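Local coordinates for protein putative beta-glucosidase (Bifidobacterium adolescentis, PDB 5WAB) that hydrolyses beta-glucosidic bonds as a family 3 glycoside hydrolase and probably also releases terminal arabinopyranosyl units from ginsenosides, at residues A141-Q144 with G149-L152. Sequence-based numbering, arbitrary orientation.
Sequences AGVQ and GTSL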
# COMPACT_ATOMS: atom_id res chain seq x y z
N ALA A 141 -3.43 0.53 -13.57
CA ALA A 141 -3.14 0.20 -14.97
C ALA A 141 -3.74 -1.14 -15.36
O ALA A 141 -4.22 -1.32 -16.48
CB ALA A 141 -1.64 0.21 -15.21
N GLY A 142 -3.71 -2.11 -14.44
CA GLY A 142 -4.22 -3.43 -14.76
C GLY A 142 -5.73 -3.44 -14.96
O GLY A 142 -6.22 -3.98 -15.95
N VAL A 143 -6.47 -2.87 -14.01
CA VAL A 143 -7.93 -2.88 -14.11
C VAL A 143 -8.39 -2.10 -15.34
O VAL A 143 -9.18 -2.59 -16.15
CB VAL A 143 -8.57 -2.31 -12.83
CG1 VAL A 143 -10.08 -2.13 -13.01
CG2 VAL A 143 -8.27 -3.18 -11.63
N GLN A 144 -7.86 -0.89 -15.52
CA GLN A 144 -8.33 -0.04 -16.60
C GLN A 144 -7.86 -0.53 -17.96
O GLN A 144 -8.44 -0.14 -18.99
CB GLN A 144 -7.88 1.41 -16.34
CG GLN A 144 -8.46 1.98 -15.03
CD GLN A 144 -8.21 3.48 -14.86
OE1 GLN A 144 -8.75 4.10 -13.94
NE2 GLN A 144 -7.41 4.06 -15.74
N GLY A 149 -13.05 1.11 -14.57
CA GLY A 149 -12.44 2.16 -13.79
C GLY A 149 -12.02 1.71 -12.40
O GLY A 149 -12.54 0.75 -11.84
N THR A 150 -11.05 2.43 -11.84
CA THR A 150 -10.60 2.27 -10.46
C THR A 150 -10.90 3.55 -9.70
O THR A 150 -11.40 4.53 -10.25
CB THR A 150 -9.11 1.95 -10.37
OG1 THR A 150 -8.34 3.07 -10.83
CG2 THR A 150 -8.77 0.74 -11.20
N SER A 151 -10.55 3.55 -8.41
CA SER A 151 -10.75 4.72 -7.55
C SER A 151 -9.56 4.82 -6.58
O SER A 151 -9.59 4.24 -5.49
CB SER A 151 -12.08 4.62 -6.83
OG SER A 151 -12.46 5.86 -6.26
N LEU A 152 -8.52 5.54 -7.00
CA LEU A 152 -7.41 5.86 -6.12
C LEU A 152 -7.95 6.51 -4.85
O LEU A 152 -8.56 7.58 -4.92
CB LEU A 152 -6.43 6.79 -6.84
CG LEU A 152 -5.04 6.97 -6.24
CD1 LEU A 152 -4.36 5.62 -6.10
CD2 LEU A 152 -4.22 7.91 -7.13
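With chi1 of 66°, Thr150 holds OG1 between its backbone N and carbonyl carbon and swings CG2 opposite the carbonyl carbon, so that the methyl meets Val143 while the hydroxyl faces Gln144. The setting is the helix-to-strand connection of a beta-alpha-beta crossover in the TIM-barrel-like N-terminal domain of a family 3 glycoside hydrolase: helix 129-144 ends, four residues follow, and strand 149-155 enters the parallel sheet between strands 102-106 and 195-198. The apolar half of the contact is a methyl against a branched side chain. Thr150 CG2 lies 3.5 Å from Val143 CB and 3.6 Å from Val143 CG1, and the two beta-branched residues fit because each offers a compact, stiff surface close to its own backbone. Val143 also packs on Ala94 of helix 83-99 and Ile105 of strand 102-106. Gly149, whose CA is 5.4 Å from the CA of Gln144, has no side chain and lies with its CA 4.2 Å from Gln144 OE1. Gln144 suits the polar half because its extended chain carries an amide with both donor and acceptor to the strand; it crosses the Thr150 side chain at about a right angle. Its NE2 bonds to Gln192 O and its OE1 accepts from Trp194 N, which fixes the amide's rotation; to this grip Thr150 OG1 adds a weak hydrogen bond, donated to Gln144 OE1 over 3.3 Å.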